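Local coordinates for protein particle-associated lyase (Acinetobacter bacteriophage AP22, PDB 4Y9V) that probably degrades the capsular polysaccharide of Acinetobacter baumannii as a tailspike lyase of the phage, and binds a saccharide of that capsule, at residues V453-T458 against H470-E475; L417-D422 against G435-R440. All blocks are in the same frame, centred on the assembly; numbering follows the deposited sequence.

Contact 1 of 2, residues V453-T458 against H470-E475; sequences VNVHIT and HWAWVE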
ATOM      1  N   VAL A 453     -21.771  -4.759 -16.792  1.00  5.84           N
ATOM      2  CA  VAL A 453     -20.735  -5.406 -16.042  1.00  5.82           C
ATOM      3  C   VAL A 453     -19.437  -5.392 -16.862  1.00  6.28           C
ATOM      4  O   VAL A 453     -19.446  -5.668 -18.062  1.00  7.79           O
ATOM      5  CB  VAL A 453     -21.145  -6.864 -15.720  1.00  6.81           C
ATOM      6  CG1 VAL A 453     -20.009  -7.627 -15.044  1.00  7.80           C
ATOM      7  CG2 VAL A 453     -22.412  -6.877 -14.890  1.00  8.11           C
ATOM      8  N   ASN A 454     -18.324  -5.111 -16.177  1.00  5.50           N
ATOM      9  CA  ASN A 454     -17.008  -5.192 -16.760  1.00  5.42           C
ATOM     10  C   ASN A 454     -16.123  -6.061 -15.850  1.00  5.03           C
ATOM     11  O   ASN A 454     -16.303  -6.071 -14.637  1.00  5.18           O
ATOM     12  CB  ASN A 454     -16.340  -3.823 -16.887  1.00  6.10           C
ATOM     13  CG  ASN A 454     -17.253  -2.805 -17.521  1.00  6.75           C
ATOM     14  OD1 ASN A 454     -17.674  -2.953 -18.679  1.00  8.71           O
ATOM     15  ND2 ASN A 454     -17.557  -1.772 -16.780  1.00  8.05           N
ATOM     16  N   VAL A 455     -15.137  -6.749 -16.456  1.00  5.09           N
ATOM     17  CA  VAL A 455     -14.175  -7.528 -15.683  1.00  4.78           C
ATOM     18  C   VAL A 455     -12.802  -7.265 -16.254  1.00  4.92           C
ATOM     19  O   VAL A 455     -12.624  -7.251 -17.475  1.00  6.33           O
ATOM     20  CB  VAL A 455     -14.503  -9.057 -15.731  1.00  5.16           C
ATOM     21  CG1 VAL A 455     -13.433  -9.859 -15.012  1.00  6.35           C
ATOM     22  CG2 VAL A 455     -15.883  -9.331 -15.146  1.00  6.51           C
ATOM     23  N   HIS A 456     -11.824  -7.022 -15.373  1.00  4.75           N
ATOM     24  CA  HIS A 456     -10.457  -6.653 -15.771  1.00  4.94           C
ATOM     25  C   HIS A 456      -9.519  -7.465 -14.920  1.00  4.57           C
ATOM     26  O   HIS A 456      -9.425  -7.226 -13.704  1.00  5.71           O
ATOM     27  CB  HIS A 456     -10.299  -5.138 -15.591  1.00  5.41           C
ATOM     28  CG  HIS A 456      -9.041  -4.540 -16.152  1.00  5.47           C
ATOM     29  ND1 HIS A 456      -8.934  -3.177 -16.236  1.00  6.94           N
ATOM     30  CD2 HIS A 456      -7.944  -5.085 -16.700  1.00  5.47           C
ATOM     31  CE1 HIS A 456      -7.762  -2.922 -16.793  1.00  7.26           C
ATOM     32  NE2 HIS A 456      -7.114  -4.049 -17.088  1.00  6.27           N
ATOM     33  N   ILE A 457      -8.851  -8.454 -15.510  1.00  4.81           N
ATOM     34  CA  ILE A 457      -7.935  -9.357 -14.833  1.00  4.68           C
ATOM     35  C   ILE A 457      -6.558  -9.195 -15.492  1.00  4.98           C
ATOM     36  O   ILE A 457      -6.419  -9.363 -16.689  1.00  5.69           O
ATOM     37  CB  ILE A 457      -8.390 -10.830 -14.894  1.00  5.13           C
ATOM     38  CG1 ILE A 457      -9.807 -11.017 -14.406  1.00  5.22           C
ATOM     39  CG2 ILE A 457      -7.409 -11.683 -14.135  1.00  5.89           C
ATOM     40  CD1 ILE A 457     -10.341 -12.434 -14.494  1.00  5.77           C
ATOM     41  N   THR A 458      -5.581  -8.781 -14.681  1.00  4.83           N
ATOM     42  CA  THR A 458      -4.330  -8.294 -15.227  1.00  5.03           C
ATOM     43  C   THR A 458      -3.231  -8.388 -14.170  1.00  4.68           C
ATOM     44  O   THR A 458      -3.426  -8.961 -13.091  1.00  5.19           O
ATOM     45  CB  THR A 458      -4.559  -6.851 -15.751  1.00  5.62           C
ATOM     46  OG1 THR A 458      -3.452  -6.468 -16.565  1.00  6.02           O
ATOM     47  CG2 THR A 458      -4.788  -5.837 -14.651  1.00  6.07           C
ATOM     48  N   HIS A 470     -12.267 -21.370 -16.418  1.00  4.97           N
ATOM     49  CA  HIS A 470     -12.268 -20.010 -16.956  1.00  4.89           C
ATOM     50  C   HIS A 470     -11.646 -19.024 -15.985  1.00  4.56           C
ATOM     51  O   HIS A 470     -11.766 -19.158 -14.765  1.00  5.07           O
ATOM     52  CB  HIS A 470     -13.658 -19.533 -17.364  1.00  5.19           C
ATOM     53  CG  HIS A 470     -14.633 -19.297 -16.244  1.00  5.61           C
ATOM     54  ND1 HIS A 470     -15.549 -20.239 -15.864  1.00  7.34           N
ATOM     55  CD2 HIS A 470     -14.788 -18.207 -15.457  1.00  5.90           C
ATOM     56  CE1 HIS A 470     -16.234 -19.679 -14.848  1.00  8.02           C
ATOM     57  NE2 HIS A 470     -15.805 -18.474 -14.577  1.00  6.92           N
ATOM     58  N   TRP A 471     -11.066 -17.969 -16.574  1.00  4.61           N
ATOM     59  CA  TRP A 471     -10.676 -16.781 -15.822  1.00  4.38           C
ATOM     60  C   TRP A 471     -11.865 -15.846 -15.600  1.00  4.33           C
ATOM     61  O   TRP A 471     -12.066 -15.393 -14.469  1.00  5.50           O
ATOM     62  CB  TRP A 471      -9.501 -16.064 -16.506  1.00  4.50           C
ATOM     63  CG  TRP A 471      -8.182 -16.747 -16.240  1.00  4.64           C
ATOM     64  CD1 TRP A 471      -7.581 -17.726 -16.977  1.00  4.72           C
ATOM     65  CD2 TRP A 471      -7.345 -16.496 -15.124  1.00  4.66           C
ATOM     66  NE1 TRP A 471      -6.387 -18.092 -16.380  1.00  5.09           N
ATOM     67  CE2 TRP A 471      -6.210 -17.349 -15.236  1.00  4.83           C
ATOM     68  CE3 TRP A 471      -7.406 -15.608 -14.037  1.00  4.91           C
ATOM     69  CZ2 TRP A 471      -5.179 -17.349 -14.304  1.00  5.23           C
ATOM     70  CZ3 TRP A 471      -6.361 -15.604 -13.116  1.00  5.37           C
ATOM     71  CH2 TRP A 471      -5.262 -16.468 -13.249  1.00  5.56           C
ATOM     72  N   ALA A 472     -12.633 -15.515 -16.637  1.00  4.53           N
ATOM     73  CA  ALA A 472     -13.761 -14.602 -16.512  1.00  4.44           C
ATOM     74  C   ALA A 472     -15.005 -15.154 -17.207  1.00  4.49           C
ATOM     75  O   ALA A 472     -14.920 -15.643 -18.333  1.00  5.06           O
ATOM     76  CB  ALA A 472     -13.428 -13.241 -17.134  1.00  5.10           C
ATOM     77  N   TRP A 473     -16.154 -14.983 -16.543  1.00  4.47           N
ATOM     78  CA  TRP A 473     -17.448 -15.318 -17.151  1.00  4.66           C
ATOM     79  C   TRP A 473     -18.511 -14.417 -16.535  1.00  4.59           C
ATOM     80  O   TRP A 473     -18.497 -14.190 -15.324  1.00  5.07           O
ATOM     81  CB  TRP A 473     -17.805 -16.772 -16.919  1.00  4.98           C
ATOM     82  CG  TRP A 473     -19.016 -17.234 -17.671  1.00  5.02           C
ATOM     83  CD1 TRP A 473     -19.380 -16.942 -18.957  1.00  5.62           C
ATOM     84  CD2 TRP A 473     -20.022 -18.136 -17.174  1.00  5.51           C
ATOM     85  NE1 TRP A 473     -20.539 -17.590 -19.291  1.00  5.70           N
ATOM     86  CE2 TRP A 473     -20.963 -18.331 -18.225  1.00  5.71           C
ATOM     87  CE3 TRP A 473     -20.233 -18.790 -15.952  1.00  6.10           C
ATOM     88  CZ2 TRP A 473     -22.072 -19.169 -18.071  1.00  6.72           C
ATOM     89  CZ3 TRP A 473     -21.325 -19.611 -15.801  1.00  7.70           C
ATOM     90  CH2 TRP A 473     -22.248 -19.779 -16.857  1.00  7.72           C
ATOM     91  N   VAL A 474     -19.420 -13.913 -17.370  1.00  4.71           N
ATOM     92  CA  VAL A 474     -20.567 -13.097 -16.963  1.00  4.73           C
ATOM     93  C   VAL A 474     -21.764 -13.625 -17.745  1.00  5.01           C
ATOM     94  O   VAL A 474     -21.692 -13.697 -18.965  1.00  5.68           O
ATOM     95  CB  VAL A 474     -20.328 -11.610 -17.275  1.00  5.22           C
ATOM     96  CG1 VAL A 474     -21.561 -10.792 -16.901  1.00  5.98           C
ATOM     97  CG2 VAL A 474     -19.084 -11.081 -16.586  1.00  5.91           C
ATOM     98  N   GLU A 475     -22.878 -13.970 -17.065  1.00  4.79           N
ATOM     99  CA  GLU A 475     -24.005 -14.529 -17.787  1.00  5.13           C
ATOM    100  C   GLU A 475     -25.280 -14.464 -16.929  1.00  5.05           C
ATOM    101  O   GLU A 475     -25.231 -14.488 -15.691  1.00  5.65           O
ATOM    102  CB  GLU A 475     -23.695 -15.974 -18.211  1.00  5.44           C
ATOM    103  CG  GLU A 475     -24.712 -16.589 -19.213  1.00  5.75           C
ATOM    104  CD  GLU A 475     -24.948 -15.695 -20.386  1.00  5.79           C
ATOM    105  OE1 GLU A 475     -24.163 -15.764 -21.362  1.00  6.73           O
ATOM    106  OE2 GLU A 475     -25.893 -14.869 -20.335  1.00  5.94           O
TER

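Contact 2 of 2, residues L417-D422 against G435-R440; sequences LTVKLD and GIVTIR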
ATOM      1  N   LEU A 417     -20.922  -2.060 -12.960  1.00  6.90           N
ATOM      2  CA  LEU A 417     -20.130  -2.832 -12.033  1.00  7.16           C
ATOM      3  C   LEU A 417     -18.851  -3.311 -12.712  1.00  6.86           C
ATOM      4  O   LEU A 417     -18.927  -3.902 -13.771  1.00  8.55           O
ATOM      5  CB  LEU A 417     -20.961  -4.037 -11.545  1.00  7.92           C
ATOM      6  CG  LEU A 417     -20.313  -4.925 -10.530  1.00  8.86           C
ATOM      7  CD1 LEU A 417     -21.299  -5.525  -9.633  1.00 11.92           C
ATOM      8  CD2 LEU A 417     -19.480  -6.022 -11.175  1.00 10.11           C
ATOM      9  N   THR A 418     -17.697  -3.074 -12.080  1.00  5.78           N
ATOM     10  CA  THR A 418     -16.421  -3.539 -12.625  1.00  5.80           C
ATOM     11  C   THR A 418     -15.676  -4.345 -11.581  1.00  5.82           C
ATOM     12  O   THR A 418     -15.476  -3.825 -10.474  1.00  8.00           O
ATOM     13  CB  THR A 418     -15.564  -2.355 -13.054  1.00  7.09           C
ATOM     14  OG1 THR A 418     -16.237  -1.591 -14.060  1.00  7.88           O
ATOM     15  CG2 THR A 418     -14.211  -2.777 -13.610  1.00  8.94           C
ATOM     16  N   VAL A 419     -15.273  -5.550 -11.896  1.00  5.13           N
ATOM     17  CA  VAL A 419     -14.353  -6.319 -11.053  1.00  5.54           C
ATOM     18  C   VAL A 419     -12.949  -6.156 -11.623  1.00  5.27           C
ATOM     19  O   VAL A 419     -12.770  -6.488 -12.810  1.00  6.72           O
ATOM     20  CB  VAL A 419     -14.726  -7.805 -10.982  1.00  6.43           C
ATOM     21  CG1 VAL A 419     -13.699  -8.570 -10.145  1.00  7.89           C
ATOM     22  CG2 VAL A 419     -16.124  -7.999 -10.433  1.00  9.12           C
ATOM     23  N   LYS A 420     -12.023  -5.714 -10.804  0.54  5.12           N
ATOM     24  CA  LYS A 420     -10.654  -5.421 -11.243  0.54  5.31           C
ATOM     25  C   LYS A 420      -9.675  -6.218 -10.376  0.54  5.03           C
ATOM     26  O   LYS A 420      -9.368  -5.818  -9.265  0.54  4.81           O
ATOM     27  CB  LYS A 420     -10.334  -3.927 -11.183  0.54  6.45           C
ATOM     28  CG  LYS A 420      -9.127  -3.490 -11.983  0.54  8.03           C
ATOM     29  CD  LYS A 420      -9.001  -1.960 -12.176  0.54  9.38           C
ATOM     30  CE  LYS A 420      -7.908  -1.604 -13.136  0.54 12.09           C
ATOM     31  NZ  LYS A 420      -7.870  -0.122 -13.306  0.54 15.28           N
ATOM     32  N   LEU A 421      -9.215  -7.377 -10.900  0.70  4.87           N
ATOM     33  CA  LEU A 421      -8.309  -8.284 -10.189  0.70  4.93           C
ATOM     34  C   LEU A 421      -6.941  -8.065 -10.828  0.70  4.99           C
ATOM     35  O   LEU A 421      -6.731  -8.415 -11.977  0.70  5.66           O
ATOM     36  CB  LEU A 421      -8.827  -9.714 -10.304  0.70  5.26           C
ATOM     37  CG  LEU A 421      -8.181 -10.732  -9.356  0.70  5.63           C
ATOM     38  CD1 LEU A 421      -8.979 -12.046  -9.451  0.70  8.88           C
ATOM     39  CD2 LEU A 421      -6.709 -11.001  -9.626  0.70  6.32           C
ATOM     40  N   ASP A 422      -6.065  -7.419 -10.063  1.00  5.30           N
ATOM     41  CA  ASP A 422      -4.782  -6.911 -10.542  1.00  5.33           C
ATOM     42  C   ASP A 422      -3.672  -7.531  -9.707  1.00  4.94           C
ATOM     43  O   ASP A 422      -3.454  -7.132  -8.562  1.00  5.63           O
ATOM     44  CB  ASP A 422      -4.777  -5.402 -10.442  1.00  6.27           C
ATOM     45  CG  ASP A 422      -3.560  -4.694 -10.885  1.00  7.26           C
ATOM     46  OD1 ASP A 422      -2.692  -5.304 -11.517  1.00  8.00           O
ATOM     47  OD2 ASP A 422      -3.458  -3.447 -10.563  1.00 10.38           O
ATOM     48  N   GLY A 435     -13.721 -21.645 -11.702  1.00  5.39           N
ATOM     49  CA  GLY A 435     -13.680 -20.309 -12.250  1.00  5.18           C
ATOM     50  C   GLY A 435     -12.968 -19.341 -11.302  1.00  4.63           C
ATOM     51  O   GLY A 435     -13.015 -19.493 -10.095  1.00  5.05           O
ATOM     52  N   ILE A 436     -12.343 -18.312 -11.913  1.00  4.70           N
ATOM     53  CA  ILE A 436     -11.730 -17.236 -11.121  1.00  4.39           C
ATOM     54  C   ILE A 436     -12.721 -16.136 -10.835  1.00  4.45           C
ATOM     55  O   ILE A 436     -13.021 -15.880  -9.667  1.00  6.30           O
ATOM     56  CB  ILE A 436     -10.402 -16.746 -11.756  1.00  4.59           C
ATOM     57  CG1 ILE A 436      -9.410 -17.899 -11.961  1.00  5.00           C
ATOM     58  CG2 ILE A 436      -9.805 -15.643 -10.900  1.00  4.97           C
ATOM     59  CD1 ILE A 436      -9.152 -18.756 -10.739  1.00  5.15           C
ATOM     60  N   VAL A 437     -13.243 -15.457 -11.868  1.00  4.47           N
ATOM     61  CA  VAL A 437     -14.287 -14.442 -11.686  1.00  4.51           C
ATOM     62  C   VAL A 437     -15.524 -14.887 -12.435  1.00  4.61           C
ATOM     63  O   VAL A 437     -15.482 -15.114 -13.641  1.00  5.47           O
ATOM     64  CB  VAL A 437     -13.855 -13.047 -12.202  1.00  5.10           C
ATOM     65  CG1 VAL A 437     -14.986 -12.043 -12.039  1.00  6.22           C
ATOM     66  CG2 VAL A 437     -12.604 -12.551 -11.492  1.00  5.61           C
ATOM     67  N   THR A 438     -16.634 -14.994 -11.694  1.00  4.69           N
ATOM     68  CA  THR A 438     -17.944 -15.255 -12.288  1.00  4.77           C
ATOM     69  C   THR A 438     -18.951 -14.238 -11.730  1.00  4.88           C
ATOM     70  O   THR A 438     -19.046 -14.083 -10.517  1.00  5.54           O
ATOM     71  CB  THR A 438     -18.439 -16.669 -11.986  1.00  5.42           C
ATOM     72  OG1 THR A 438     -17.507 -17.593 -12.548  1.00  5.77           O
ATOM     73  CG2 THR A 438     -19.834 -16.922 -12.543  1.00  6.73           C
ATOM     74  N   ILE A 439     -19.686 -13.589 -12.620  0.80  4.72           N
ATOM     75  CA  ILE A 439     -20.826 -12.743 -12.258  0.80  4.94           C
ATOM     76  C   ILE A 439     -22.058 -13.381 -12.939  0.80  4.73           C
ATOM     77  O   ILE A 439     -22.032 -13.585 -14.157  0.80  5.36           O
ATOM     78  CB  ILE A 439     -20.654 -11.303 -12.722  0.80  5.36           C
ATOM     79  CG1 ILE A 439     -19.337 -10.660 -12.208  0.80  6.95           C
ATOM     80  CG2 ILE A 439     -21.913 -10.487 -12.368  0.80  7.64           C
ATOM     81  CD1 ILE A 439     -19.322 -10.449 -10.694  0.80  8.74           C
ATOM     82  N   ARG A 440     -23.111 -13.646 -12.160  1.00  4.73           N
ATOM     83  CA  ARG A 440     -24.365 -14.115 -12.692  1.00  5.04           C
ATOM     84  C   ARG A 440     -25.495 -13.172 -12.309  1.00  5.15           C
ATOM     85  O   ARG A 440     -25.521 -12.648 -11.199  1.00  6.48           O
ATOM     86  CB  ARG A 440     -24.745 -15.508 -12.194  1.00  5.56           C
ATOM     87  CG  ARG A 440     -23.715 -16.607 -12.472  1.00  6.02           C
ATOM     88  CD  ARG A 440     -23.503 -16.919 -13.922  1.00  5.79           C
ATOM     89  NE  ARG A 440     -24.663 -17.480 -14.635  1.00  5.63           N
ATOM     90  CZ  ARG A 440     -24.932 -18.777 -14.685  1.00  5.71           C
ATOM     91  NH1 ARG A 440     -24.268 -19.667 -13.990  1.00  5.91           N
ATOM     92  NH2 ARG A 440     -25.931 -19.189 -15.496  1.00  6.16           N
TER

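Contact 1 of 2, residues V453-T458 against H470-E475
The indole of W471 meets I457 obliquely, with the methyl CG2 of I457 3.9 Å from CE3 of W471 on the six-membered ring. Two rings of 470-475 are layered against the chain that follows them: the H470 ring has CB of W473 over one face, toward the rim and 3.5 Å above its plane, and the backbone N of A472 in plane at its edge, while the W473 ring, on a side chain that points away from 453-458, carries CB of E475 over one face, again toward the rim.

I457 straddles the corner at W471. Its CG1 branch lies beside the backbone N (chi1 -53°), and chi2 of 177° keeps the chain extended, which carries CD1 to 3.4 Å from the carbonyl O of W471 and also against CB of A472. The rest of the interface is small aliphatic groups. CG1 of V455 lies 4.0 Å from CB of A472, and the side chains of V455 and V474 slide past each other in opposite directions. At the other end V453 and V474 reach toward each other tip to tip, CG1 of V453 3.9 Å from CG2 of V474.

V453, V455, I457, A472 and V474 all point inward between antiparallel strands whose axes approach to 8.4 Å, too wide for backbone pairing, as in two walls of a parallel beta-helix coil. Strand 453-458 lies between 417-422 and 486-496 in its wall; strand 470-476 pairs in parallel with 435-441. V494 of strand 486-496 packs on both I457 and W471, and H456 packs against G460 of a second subunit.

Contact 2 of 2, residues L417-D422 against G435-R440
V419 overlaps the side chain of V437 from across the core: the two isopropyl groups slide past one another in opposite directions, with CG1 of V419 4.2 Å from CG1 of V437. In V419 this methyl stands opposite the backbone N (chi1 177°), which leaves CG2 beside that nitrogen and directed at the next inward-pointing residue of the facing strand, I439. There CG2 of V419 lies 4.0 Å from CD1 of I439 in the conformer modelled here; I439 has a second one, so this contact may be shared between two positions. The looser touch of L417 CD2 on the same methyl carries the same caution.

Toward the other end L421 brings one branch into the bend of the chain at I436 and V437. Its CD1 sits 4.0 Å from CG2 of I436 and 4.2 Å from CG2 of V437, the side chain crossing I436 at about a right angle but sliding alongside V437. L421 too is modelled in two conformers, so these methyl contacts are less certain.

The touching parts run 178° apart in direction, and the CA atoms of V419 and V437 are 8.1 Å apart, a spacing filled by side chains from both walls of a beta-helix coil. Along 417-422 the residues alternate: L417, V419 and L421 face the core, whereas T418 OG1 turns to a hydrogen bond with N454 ND2. Across from them the corner breaks the alternation, since I436 and V437 both point inward. T438 OG1 is held by hydrogen bonds with S403 OG and H470 NE2, and R440 NE bonds to the backbone O of E475.

What crosses the contact is purely aliphatic, valine, leucine and isoleucine methyls at van der Waals range. Such a layer offers no directional bonds, which is consistent with the alternative positions of L421 and I439.

How the contacts relate
Following the chain from the N terminus, strand 417-422 comes first; twelve residues, including strand 424-427, lead round to 435-440, where contact 2 closes its loop. The chain then goes on to 453-458 and, after eleven more, to 470-475, where contact 1 closes the next. The contacts are in series, neither nested nor crossed, consistent with neighbouring coils of the pectin lyase-like beta-helix. The centres of contact 1 and contact 2 lie about 5 Å apart. In one wall N454 N is 2.8 Å from L417 O, a probable hydrogen bond joining the coils; in the other, strands 435-441 and 470-476 are neighbours. Together the contacts tie two sheets across a continuous core.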